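PDB 4Q1Q: autotransporter adhesin/invasin TibA from Escherichia coli, which mediates adhesion to and invasion of human intestinal epithelial cells, drives bacterial aggregation through TibA-TibA contacts between cells, and enhances biofilm formation. Local coordinates for residues Thr37-Gly42 with Thr56-Gly61; Thr94-Gly99 with Met111-Asn116; Gly99-Val104 with Asp120-Ser125; Asn225-Ser230 with Thr246-Gly251. All blocks are in the same frame, centred on the assembly; numbering follows the deposited sequence.

Contact 1 (Thr37-Gly42 with Thr56-Gly61); sequences TTINSG and TTINIG. With 289 (D-glycero-alpha-D-manno-heptopyranose), chain E.
Asn40 and Asn59 sit side by side, one on each of two successive coils of the passenger-domain beta-helix, and point the same way. They form one step of an asparagine ladder. Asn59 ND2 gives a hydrogen bond to Asn40 OD1 at 2.8 Å. The acceptor lies almost in the Asn59 amide plane, and the donor lies in the carbonyl plane of Asn40. The two amide planes are still turned 40° apart. Asn59 OD1 passes the ladder on through a weak bond to Asn78.

Thr38 and Thr57 lie alongside each other on the same face, with their methyls in contact. With chi1 -57° the Thr38 methyl CG2 is anti to the backbone N, which brings it to 3.4 Å from Asn59 ND2. Ile39 lies alongside Ile58 on the buried face, pointing the same way. Ile39 CD1 also meets Thr56 CG2 at 3.4 Å, a tight carbon pair.

The parallel strands 38-39 and 57-58 are joined by three nearly straight backbone bonds, for example Ile39 N to Thr57 O at 2.7 Å. At the turn beyond them, Ser41 OG is covalently linked to C1 of a heptose. Next to it Gly42 N bonds to Gly61 O at 3.1 Å, with the N above the carbonyl plane.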
# COMPACT_ATOMS: atom_id res chain seq x y z
N THR A 37 13.79 -4.25 22.87
CA THR A 37 14.25 -2.88 23.08
C THR A 37 13.08 -1.91 23.03
O THR A 37 12.14 -2.09 22.27
CB THR A 37 15.27 -2.45 22.02
OG1 THR A 37 16.24 -3.49 21.83
CG2 THR A 37 15.96 -1.18 22.46
N THR A 38 13.13 -0.88 23.88
CA THR A 38 12.14 0.17 23.85
C THR A 38 12.88 1.46 23.51
O THR A 38 13.75 1.86 24.29
CB THR A 38 11.40 0.31 25.20
OG1 THR A 38 10.80 -0.94 25.55
CG2 THR A 38 10.32 1.37 25.13
N ILE A 39 12.57 2.06 22.36
CA ILE A 39 13.22 3.29 21.90
C ILE A 39 12.33 4.50 22.18
O ILE A 39 11.26 4.66 21.59
CB ILE A 39 13.57 3.30 20.39
CG1 ILE A 39 14.35 2.05 19.97
CG2 ILE A 39 14.40 4.54 20.08
CD1 ILE A 39 14.40 1.78 18.48
N ASN A 40 12.79 5.34 23.11
CA ASN A 40 12.04 6.54 23.48
C ASN A 40 12.74 7.80 23.00
O ASN A 40 13.85 7.74 22.44
CB ASN A 40 11.79 6.57 24.99
CG ASN A 40 10.80 5.52 25.44
OD1 ASN A 40 10.07 4.93 24.64
ND2 ASN A 40 10.76 5.28 26.74
N SER A 41 12.07 8.93 23.22
CA SER A 41 12.43 10.21 22.63
C SER A 41 13.93 10.48 22.67
O SER A 41 14.55 10.36 23.73
CB SER A 41 11.67 11.34 23.33
OG SER A 41 11.56 12.51 22.53
N GLY A 42 14.52 10.82 21.53
CA GLY A 42 15.96 11.05 21.43
C GLY A 42 16.77 9.78 21.23
O GLY A 42 17.95 9.84 20.87
N THR A 56 11.45 -4.75 18.86
CA THR A 56 11.74 -3.39 19.26
C THR A 56 10.45 -2.59 19.31
O THR A 56 9.66 -2.69 18.37
CB THR A 56 12.68 -2.72 18.26
OG1 THR A 56 13.81 -3.56 18.05
CG2 THR A 56 13.14 -1.39 18.79
N THR A 57 10.25 -1.88 20.42
CA THR A 57 9.13 -0.95 20.57
C THR A 57 9.63 0.48 20.32
O THR A 57 10.62 0.90 20.92
CB THR A 57 8.47 -1.11 21.95
OG1 THR A 57 7.46 -2.13 21.91
CG2 THR A 57 7.82 0.18 22.42
N ILE A 58 8.97 1.22 19.43
CA ILE A 58 9.44 2.56 19.04
C ILE A 58 8.38 3.59 19.42
O ILE A 58 7.27 3.59 18.87
CB ILE A 58 9.70 2.69 17.53
CG1 ILE A 58 10.54 1.52 17.01
CG2 ILE A 58 10.41 4.00 17.22
CD1 ILE A 58 10.81 1.53 15.52
N ASN A 59 8.75 4.45 20.36
CA ASN A 59 7.83 5.46 20.89
C ASN A 59 8.21 6.88 20.45
O ASN A 59 9.27 7.10 19.87
CB ASN A 59 7.72 5.38 22.42
CG ASN A 59 7.18 4.05 22.92
OD1 ASN A 59 6.12 3.59 22.50
ND2 ASN A 59 7.90 3.42 23.84
N ILE A 60 7.32 7.82 20.75
CA ILE A 60 7.40 9.21 20.31
C ILE A 60 8.83 9.72 20.29
O ILE A 60 9.55 9.64 21.29
CB ILE A 60 6.51 10.15 21.16
CG1 ILE A 60 6.74 11.62 20.76
CG2 ILE A 60 6.75 9.97 22.66
CD1 ILE A 60 5.48 12.45 20.83
N GLY A 61 9.25 10.26 19.15
CA GLY A 61 10.58 10.84 19.01
C GLY A 61 11.70 9.83 19.04
O GLY A 61 12.86 10.23 19.01
O7 289 E . 15.86 15.93 25.04
C7 289 E . 15.72 14.52 25.29
C6 289 E . 14.29 14.02 25.04
O6 289 E . 13.38 14.85 25.78
C5 289 E . 13.85 13.92 23.57
O5 289 E . 12.44 14.17 23.51
C1 289 E . 11.90 13.74 22.26
C2 289 E . 12.44 14.65 21.16
O2 289 E . 12.04 16.00 21.37
C3 289 E . 13.97 14.55 21.13
O3 289 E . 14.50 15.49 20.18
C4 289 E . 14.55 14.79 22.53
O4 289 E . 15.96 14.55 22.46

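Contact 2 (Thr94-Gly99 with Met111-Asn116); sequences TTVNNG and MGTIIN. With 289 (D-glycero-alpha-D-manno-heptopyranose), chain B; 289 (D-glycero-alpha-D-manno-heptopyranose), chain V; 289 (D-glycero-alpha-D-manno-heptopyranose), chain C.
Two neighbouring coils of the beta-helix pair here through the parallel strands 95-96 and 114-115, and Thr95 faces Ile114 while Val96 faces Ile115. Three backbone bonds hold the strands together: Ile114 N to Thr94 O, Val96 N to Ile114 O, and Asn116 N to Val96 O.

Asn97 and Asn116 lie side by side and point the same way. Their amide planes are only 9° apart. Asn116 ND2 donates to Asn97 OD1 at 3.0 Å. ND2 sits 28° out of the Asn97 carbonyl plane, and OD1 is likewise tilted from the Asn116 amide plane, so the bond is bent although the two amides are nearly parallel. Asn97 ND2 in turn bonds to OD1 of Asn78 on the preceding coil. The Thr95 methyl CG2 packs 3.2 Å from Asn116 ND2, beside the donor group.

On the buried face Val96 CG2 touches Thr113 CG2 at 3.8 Å. This branch is beside the backbone N of Val96, while CG1 is anti to it (chi1 -166°). Val96 CB also meets Ile115 CG2 at 4.2 Å. Near the start of the strands a water accepts from Thr94 N at 3.0 Å and donates to Met111 O at 3.1 Å. It also bonds to Thr113 OG1 at 2.7 Å. Thr113 OG1 has a further partner in Gln102 OE1.

At the turn, Asn98 OD1 accepts a hydrogen bond from O4 of one heptose. Its ND2 makes a weak bond to O3 of another.

Besides the strand bonds, three kinds of link hold the coils: bonded amides, packed methyl groups on the buried face, and a water joining Thr94 N to Met111 O.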
# COMPACT_ATOMS: atom_id res chain seq x y z
N THR A 94 6.56 -5.81 10.84
CA THR A 94 6.46 -4.56 11.58
C THR A 94 5.00 -4.23 11.87
O THR A 94 4.14 -4.54 11.04
CB THR A 94 7.08 -3.39 10.79
OG1 THR A 94 8.40 -3.72 10.35
CG2 THR A 94 7.09 -2.10 11.63
N THR A 95 4.73 -3.62 13.02
CA THR A 95 3.39 -3.16 13.41
C THR A 95 3.40 -1.64 13.64
O THR A 95 4.18 -1.12 14.44
CB THR A 95 2.84 -3.79 14.72
OG1 THR A 95 2.86 -5.22 14.65
CG2 THR A 95 1.40 -3.36 14.95
N VAL A 96 2.52 -0.92 12.97
CA VAL A 96 2.57 0.54 12.98
C VAL A 96 1.26 1.00 13.60
O VAL A 96 0.18 0.70 13.08
CB VAL A 96 2.70 1.14 11.57
CG1 VAL A 96 3.10 2.61 11.62
CG2 VAL A 96 3.72 0.39 10.73
N ASN A 97 1.34 1.70 14.72
CA ASN A 97 0.12 2.15 15.38
C ASN A 97 -0.08 3.64 15.17
O ASN A 97 0.76 4.31 14.56
CB ASN A 97 0.12 1.84 16.88
CG ASN A 97 0.24 0.35 17.17
OD1 ASN A 97 -0.59 -0.45 16.76
ND2 ASN A 97 1.31 -0.02 17.88
N ASN A 98 -1.19 4.14 15.70
CA ASN A 98 -1.53 5.55 15.70
C ASN A 98 -0.32 6.46 15.82
O ASN A 98 0.43 6.41 16.79
CB ASN A 98 -2.50 5.85 16.83
CG ASN A 98 -3.11 7.24 16.71
OD1 ASN A 98 -3.56 7.63 15.63
ND2 ASN A 98 -3.13 7.98 17.81
N GLY A 99 -0.11 7.25 14.77
CA GLY A 99 0.98 8.22 14.75
C GLY A 99 2.35 7.65 14.48
O GLY A 99 3.33 8.39 14.45
N MSE A 111 8.24 -6.48 4.66
CA MSE A 111 7.52 -7.69 4.32
C MSE A 111 6.58 -7.84 5.48
O MSE A 111 7.01 -7.81 6.62
CB MSE A 111 8.55 -8.80 4.11
CG MSE A 111 8.00 -10.22 4.17
SE MSE A 111 7.07 -10.80 2.52
CE MSE A 111 5.82 -12.09 3.35
N GLY A 112 5.29 -7.95 5.19
CA GLY A 112 4.30 -8.34 6.19
C GLY A 112 3.87 -7.25 7.16
O GLY A 112 3.36 -7.54 8.24
N THR A 113 4.05 -5.98 6.78
CA THR A 113 3.80 -4.89 7.72
C THR A 113 2.33 -4.82 8.07
O THR A 113 1.50 -4.96 7.17
CB THR A 113 4.22 -3.53 7.12
OG1 THR A 113 5.59 -3.65 6.70
CG2 THR A 113 4.03 -2.39 8.12
N ILE A 114 2.02 -4.67 9.36
CA ILE A 114 0.63 -4.46 9.79
C ILE A 114 0.44 -2.99 10.14
O ILE A 114 1.04 -2.51 11.10
CB ILE A 114 0.23 -5.30 11.01
CG1 ILE A 114 0.03 -6.77 10.65
CG2 ILE A 114 -1.10 -4.83 11.60
CD1 ILE A 114 1.31 -7.56 10.49
N ILE A 115 -0.39 -2.27 9.39
CA ILE A 115 -0.62 -0.85 9.68
C ILE A 115 -1.94 -0.67 10.41
O ILE A 115 -3.00 -0.98 9.87
CB ILE A 115 -0.60 0.04 8.42
CG1 ILE A 115 0.54 -0.39 7.50
CG2 ILE A 115 -0.45 1.52 8.79
CD1 ILE A 115 0.43 0.16 6.10
N ASN A 116 -1.87 -0.18 11.64
CA ASN A 116 -3.08 -0.01 12.46
C ASN A 116 -3.63 1.42 12.44
O ASN A 116 -3.05 2.32 11.84
CB ASN A 116 -2.82 -0.44 13.90
CG ASN A 116 -2.64 -1.94 14.01
OD1 ASN A 116 -3.40 -2.72 13.43
ND2 ASN A 116 -1.59 -2.36 14.72
O7 289 B . -5.91 4.07 19.11
C7 289 B . -6.10 4.17 17.69
C6 289 B . -6.79 5.49 17.37
O6 289 B . -5.94 6.56 17.77
C5 289 B . -7.06 5.63 15.88
O5 289 B . -8.17 4.81 15.51
C1 289 B . -8.31 4.78 14.09
C2 289 B . -8.87 6.16 13.75
O2 289 B . -10.03 6.45 14.53
C3 289 B . -7.76 7.17 14.02
O3 289 B . -8.18 8.51 13.73
C4 289 B . -7.31 7.08 15.47
O4 289 B . -6.13 7.87 15.60
O7 289 V . 0.75 15.79 18.28
C7 289 V . 0.38 14.48 18.75
C6 289 V . 1.40 13.46 18.26
O6 289 V . 2.64 13.66 18.96
C5 289 V . 0.91 12.04 18.51
O5 289 V . 1.00 11.74 19.90
C1 289 V . 0.67 10.38 20.17
C2 289 V . -0.79 10.12 19.80
O2 289 V . -1.64 10.92 20.62
C3 289 V . -1.03 10.47 18.33
O3 289 V . -2.43 10.40 18.05
C4 289 V . -0.53 11.87 18.03
O4 289 V . -0.59 12.11 16.62
O7 289 C . 17.70 -8.57 3.05
C7 289 C . 17.17 -7.67 2.07
C6 289 C . 15.97 -8.34 1.28
O6 289 C . 16.54 -9.50 0.62
C5 289 C . 14.95 -8.81 2.30
O5 289 C . 14.33 -7.60 2.84
C1 289 C . 13.46 -7.98 4.03
C2 289 C . 12.59 -9.22 3.90
O2 289 C . 11.17 -8.76 4.16
C3 289 C . 12.65 -9.28 2.39
O3 289 C . 11.96 -8.18 1.52
C4 289 C . 13.82 -9.56 1.58
O4 289 C . 14.10 -10.96 1.60
O HOH W 1 7.37 -5.13 8.05

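Contact 3 (Gly99-Val104 with Asp120-Ser125); sequences GGRQTV and DQYVIS. With 289 (D-glycero-alpha-D-manno-heptopyranose), chain M.
Arg101 reaches Tyr122 by a chain that is extended through chi1 and chi2, then bends at chi3 (-77°). In Tyr122, chi1 -80° places CG beside the backbone N, and the ring crosses the end of the Arg101 side chain. Tyr122 CE1 lies over one face of the guanidinium, toward its rim, 3.1 Å from Arg101 NE. The guanidinium and ring planes are 51° apart, an oblique meeting rather than a flat stack. The Arg101 methylenes CG and CD run along the CD1 side of the ring. Tyr122 also stacks on Phe141 of the following coil.

On the buried face Gln102 and Gln121 have the same extended shape and lie side by side. Gln121 NE2 donates to Gln102 OE1 at 2.7 Å, and the amide planes are nearly coplanar. Gln102 NE2 bonds to Gln83, and Gln121 OE1 accepts from Gln140, so the buried amides form a continuous row across coils.

Asp120 makes a salt bridge to Arg139. Further along, Thr103 CG2 touches Ile124 CD1 at 3.7 Å, and Ile124 CD1 also packs on the heptose carried by Ser125.

Five backbone hydrogen bonds zip the parallel strands, from Asp120 N to Gly100 O through to Ile124 N to Val104 O. The hydrogen-bonded glutamines, at one position of successive coils, form an internal ladder of the parallel beta-helix, the fold of autotransporter passenger domains.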
# COMPACT_ATOMS: atom_id res chain seq x y z
N GLY A 99 -0.11 7.25 14.77
CA GLY A 99 0.98 8.22 14.75
C GLY A 99 2.35 7.65 14.48
O GLY A 99 3.33 8.39 14.45
N GLY A 100 2.43 6.35 14.25
CA GLY A 100 3.70 5.72 13.89
C GLY A 100 3.92 5.74 12.39
O GLY A 100 2.99 5.72 11.59
N ARG A 101 5.19 5.81 11.98
CA ARG A 101 5.49 5.76 10.57
C ARG A 101 6.60 4.77 10.27
O ARG A 101 7.69 4.87 10.83
CB ARG A 101 5.96 7.13 10.07
CG ARG A 101 6.09 7.19 8.56
CD ARG A 101 6.58 8.56 8.09
NE ARG A 101 5.49 9.54 8.13
CZ ARG A 101 5.60 10.79 7.71
NH1 ARG A 101 6.74 11.23 7.21
NH2 ARG A 101 4.56 11.61 7.76
N GLN A 102 6.32 3.84 9.36
CA GLN A 102 7.40 3.12 8.70
C GLN A 102 7.67 3.75 7.33
O GLN A 102 6.74 3.90 6.55
CB GLN A 102 7.01 1.66 8.51
CG GLN A 102 8.03 0.85 7.73
CD GLN A 102 7.56 -0.56 7.43
OE1 GLN A 102 6.58 -0.79 6.72
NE2 GLN A 102 8.26 -1.54 8.00
N THR A 103 8.93 4.05 7.03
CA THR A 103 9.30 4.60 5.74
C THR A 103 10.31 3.64 5.15
O THR A 103 11.30 3.31 5.81
CB THR A 103 9.95 5.99 5.85
OG1 THR A 103 9.00 6.89 6.43
CG2 THR A 103 10.37 6.50 4.47
N VAL A 104 10.06 3.23 3.91
CA VAL A 104 10.97 2.37 3.16
C VAL A 104 11.57 3.14 2.00
O VAL A 104 10.90 3.48 1.00
CB VAL A 104 10.24 1.14 2.61
CG1 VAL A 104 11.23 0.17 1.99
CG2 VAL A 104 9.37 0.52 3.69
N ASP A 120 0.95 4.95 9.46
CA ASP A 120 1.32 5.25 8.08
C ASP A 120 2.56 4.48 7.64
O ASP A 120 3.53 4.34 8.40
CB ASP A 120 1.60 6.74 7.93
CG ASP A 120 0.34 7.59 7.90
OD1 ASP A 120 -0.73 7.08 7.49
OD2 ASP A 120 0.41 8.78 8.28
N GLN A 121 2.50 3.96 6.42
CA GLN A 121 3.66 3.36 5.78
C GLN A 121 3.89 4.16 4.51
O GLN A 121 3.00 4.21 3.67
CB GLN A 121 3.39 1.90 5.41
CG GLN A 121 4.56 1.26 4.68
CD GLN A 121 4.19 -0.12 4.20
OE1 GLN A 121 3.19 -0.32 3.51
NE2 GLN A 121 5.03 -1.10 4.56
N TYR A 122 5.09 4.71 4.36
CA TYR A 122 5.53 5.37 3.14
C TYR A 122 6.52 4.50 2.38
O TYR A 122 7.54 4.06 2.91
CB TYR A 122 6.21 6.68 3.52
CG TYR A 122 5.30 7.84 3.84
CD1 TYR A 122 4.77 8.00 5.11
CD2 TYR A 122 5.00 8.80 2.88
CE1 TYR A 122 3.97 9.08 5.43
CE2 TYR A 122 4.17 9.86 3.18
CZ TYR A 122 3.66 10.00 4.46
OH TYR A 122 2.87 11.08 4.80
N VAL A 123 6.24 4.22 1.11
CA VAL A 123 7.15 3.42 0.33
C VAL A 123 7.56 4.30 -0.84
O VAL A 123 6.79 4.52 -1.78
CB VAL A 123 6.47 2.15 -0.20
CG1 VAL A 123 7.48 1.34 -0.99
CG2 VAL A 123 5.85 1.32 0.91
N ILE A 124 8.78 4.81 -0.79
CA ILE A 124 9.20 5.84 -1.72
C ILE A 124 10.53 5.55 -2.41
O ILE A 124 11.24 4.60 -2.08
CB ILE A 124 9.28 7.21 -1.01
CG1 ILE A 124 10.33 7.18 0.10
CG2 ILE A 124 7.89 7.57 -0.50
CD1 ILE A 124 10.15 8.23 1.17
N SER A 125 10.84 6.35 -3.42
CA SER A 125 12.19 6.41 -4.00
C SER A 125 12.73 5.03 -4.39
O SER A 125 13.94 4.82 -4.44
CB SER A 125 13.17 7.10 -3.04
OG SER A 125 12.82 8.43 -2.62
O7 289 M . 15.90 11.81 -4.93
C7 289 M . 15.26 12.79 -4.10
C6 289 M . 14.39 12.10 -3.06
O6 289 M . 13.69 13.11 -2.33
C5 289 M . 13.41 11.10 -3.68
O5 289 M . 13.82 9.82 -3.18
C1 289 M . 13.35 9.40 -1.90
C2 289 M . 12.38 10.31 -1.15
O2 289 M . 13.06 11.36 -0.43
C3 289 M . 11.37 11.00 -2.04
O3 289 M . 10.81 12.16 -1.39
C4 289 M . 11.93 11.42 -3.40
O4 289 M . 11.08 10.78 -4.35

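Contact 4 (Asn225-Ser230 with Thr246-Gly251); sequences NTTVYS and TITSGG. With 289 (D-glycero-alpha-D-manno-heptopyranose), chain D; 289 (D-glycero-alpha-D-manno-heptopyranose), chain F.
Thr226 begins the pairing: its carbonyl O accepts from Thr246 N at 2.9 Å. Just before it, at Asn225, the chain turns a corner.

Thr227 lies beside Thr246, and both side chains point the same way. The Thr246 methyl CG2 sits between its own backbone N and carbonyl carbon, and from there it meets Thr227 OG1 at 3.2 Å and Thr227 CG2 at 3.5 Å. Thr227 CG2 also lies over one face of the Tyr229 ring, toward the rim.

Val228 takes the centre. Its N donates to Thr246 O at 2.8 Å. Its carbonyl O is gripped twice by one residue, Thr248: by the backbone N at 2.9 Å and by the hydroxyl OG1 at 2.7 Å. The hydroxyl lies in the carbonyl plane, on a lone pair. The Thr248 torsion (chi1 72°) swings OG1 back toward Val228 for this bond. On the buried face Val228 CB packs loosely against Ile247 CG2.

Tyr229 points away from the partner segment. Thr248 CG2 approaches its ring only obliquely, at 4.2 Å from CD1.

Ser230 ends the segment. Its OG carries a heptose, and so does Ser249 OG on the next coil. Opposite, Thr248-Gly251 form a type II turn, in which Gly251 N bonds to Thr248 O at 2.6 Å.

No helix lies nearby. Strand 226-228 is flanked by strands 203-209 and 241-247, with Thr227 bonded through its backbone to Thr207 and Ile209. The Tyr229 ring meets that of Tyr210 with the planes nearly parallel.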
# COMPACT_ATOMS: atom_id res chain seq x y z
N ASN A 225 -8.10 -3.79 -19.50
CA ASN A 225 -8.16 -5.24 -19.32
C ASN A 225 -8.78 -5.44 -17.95
O ASN A 225 -8.13 -5.79 -16.96
CB ASN A 225 -6.81 -5.94 -19.49
CG ASN A 225 -6.87 -7.41 -19.12
OD1 ASN A 225 -7.91 -8.06 -19.20
ND2 ASN A 225 -5.74 -7.94 -18.67
N THR A 226 -10.08 -5.17 -17.93
CA THR A 226 -10.82 -5.25 -16.68
C THR A 226 -11.86 -6.35 -16.82
O THR A 226 -12.44 -6.50 -17.89
CB THR A 226 -11.52 -3.92 -16.37
OG1 THR A 226 -10.54 -2.88 -16.34
CG2 THR A 226 -12.25 -4.00 -15.02
N THR A 227 -12.09 -7.11 -15.76
CA THR A 227 -13.13 -8.13 -15.86
C THR A 227 -14.15 -7.78 -14.80
O THR A 227 -13.80 -7.63 -13.64
CB THR A 227 -12.66 -9.59 -15.73
OG1 THR A 227 -11.92 -9.94 -16.90
CG2 THR A 227 -13.82 -10.57 -15.72
N VAL A 228 -15.40 -7.63 -15.25
CA VAL A 228 -16.49 -7.28 -14.34
C VAL A 228 -17.37 -8.52 -14.14
O VAL A 228 -18.11 -8.96 -15.03
CB VAL A 228 -17.32 -6.07 -14.83
CG1 VAL A 228 -18.15 -5.53 -13.68
CG2 VAL A 228 -16.43 -4.98 -15.40
N TYR A 229 -17.23 -9.10 -12.95
CA TYR A 229 -17.93 -10.33 -12.62
C TYR A 229 -19.29 -9.89 -12.09
O TYR A 229 -19.50 -8.73 -11.73
CB TYR A 229 -17.19 -11.18 -11.59
CG TYR A 229 -15.88 -11.77 -12.07
CD1 TYR A 229 -15.85 -12.81 -12.99
CD2 TYR A 229 -14.67 -11.26 -11.62
CE1 TYR A 229 -14.64 -13.32 -13.47
CE2 TYR A 229 -13.46 -11.76 -12.07
CZ TYR A 229 -13.46 -12.79 -12.99
OH TYR A 229 -12.24 -13.27 -13.41
N SER A 230 -20.21 -10.85 -12.08
CA SER A 230 -21.56 -10.62 -11.59
C SER A 230 -21.59 -9.77 -10.31
O SER A 230 -20.90 -10.07 -9.35
CB SER A 230 -22.22 -11.98 -11.36
OG SER A 230 -23.63 -11.89 -11.18
N THR A 246 -14.32 -6.70 -20.09
CA THR A 246 -15.29 -7.75 -20.32
C THR A 246 -16.33 -7.67 -19.20
O THR A 246 -16.01 -7.55 -18.02
CB THR A 246 -14.61 -9.14 -20.46
OG1 THR A 246 -15.51 -10.05 -21.09
CG2 THR A 246 -14.24 -9.69 -19.11
N ILE A 247 -17.59 -7.69 -19.61
CA ILE A 247 -18.70 -7.62 -18.66
C ILE A 247 -19.42 -8.96 -18.73
O ILE A 247 -20.07 -9.29 -19.72
CB ILE A 247 -19.72 -6.49 -18.95
CG1 ILE A 247 -19.00 -5.17 -19.22
CG2 ILE A 247 -20.69 -6.32 -17.78
CD1 ILE A 247 -18.82 -4.86 -20.69
N THR A 248 -19.29 -9.67 -17.61
CA THR A 248 -19.87 -10.99 -17.46
C THR A 248 -21.31 -10.81 -17.04
O THR A 248 -21.72 -9.81 -16.44
CB THR A 248 -19.13 -11.82 -16.39
OG1 THR A 248 -19.42 -11.31 -15.08
CG2 THR A 248 -17.62 -11.84 -16.66
N SER A 249 -22.08 -11.83 -17.39
CA SER A 249 -23.47 -11.93 -16.98
C SER A 249 -23.62 -11.44 -15.55
O SER A 249 -22.99 -11.99 -14.65
CB SER A 249 -23.92 -13.38 -17.08
OG SER A 249 -25.32 -13.42 -17.22
N GLY A 250 -24.44 -10.41 -15.34
CA GLY A 250 -24.68 -9.90 -14.00
C GLY A 250 -23.74 -8.78 -13.60
O GLY A 250 -23.87 -8.21 -12.51
N GLY A 251 -22.78 -8.45 -14.45
CA GLY A 251 -21.86 -7.34 -14.16
C GLY A 251 -22.29 -6.08 -14.87
O GLY A 251 -23.20 -6.14 -15.70
O7 289 D . -24.36 -12.96 -5.50
C7 289 D . -23.01 -13.22 -5.91
C6 289 D . -22.64 -12.89 -7.35
O6 289 D . -22.04 -14.05 -7.95
C5 289 D . -23.69 -12.37 -8.35
O5 289 D . -23.90 -13.35 -9.37
C1 289 D . -24.43 -12.70 -10.53
C2 289 D . -25.86 -12.18 -10.32
O2 289 D . -26.87 -13.19 -10.35
C3 289 D . -25.87 -11.35 -9.04
O3 289 D . -27.22 -11.10 -8.61
C4 289 D . -25.09 -11.97 -7.89
O4 289 D . -25.02 -10.93 -6.91
O7 289 F . -23.79 -15.79 -12.09
C7 289 F . -24.17 -15.33 -13.40
C6 289 F . -25.69 -15.42 -13.56
O6 289 F . -26.34 -15.28 -12.30
C5 289 F . -26.20 -14.36 -14.54
O5 289 F . -25.98 -14.88 -15.85
C1 289 F . -26.44 -13.97 -16.86
C2 289 F . -27.95 -13.78 -16.77
O2 289 F . -28.63 -15.03 -16.90
C3 289 F . -28.21 -13.12 -15.42
O3 289 F . -29.61 -12.85 -15.28
C4 289 F . -27.68 -14.02 -14.32
O4 289 F . -27.86 -13.33 -13.08

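How the contacts relate
The four contacts lie along one parallel beta-helix, and each joins one coil to the next. Contact 1 comes first along the chain and contact 4 last, with centres about 49 Å apart. Contacts 2 and 3 join the same pair of coils. Their segments alternate in sequence, they share Gly99, and their centres are about 9 Å apart. Contacts 1, 2 and 4 use strands of one series, whereas contact 3 uses the separate series that includes strands 101-104 and 120-124. Contacts 2 and 3 also meet inside the helix, where Ile115 CD1 packs on Gln121 CB. Repeating these steps builds the elongated passenger fragment, which displays heptoses along its length.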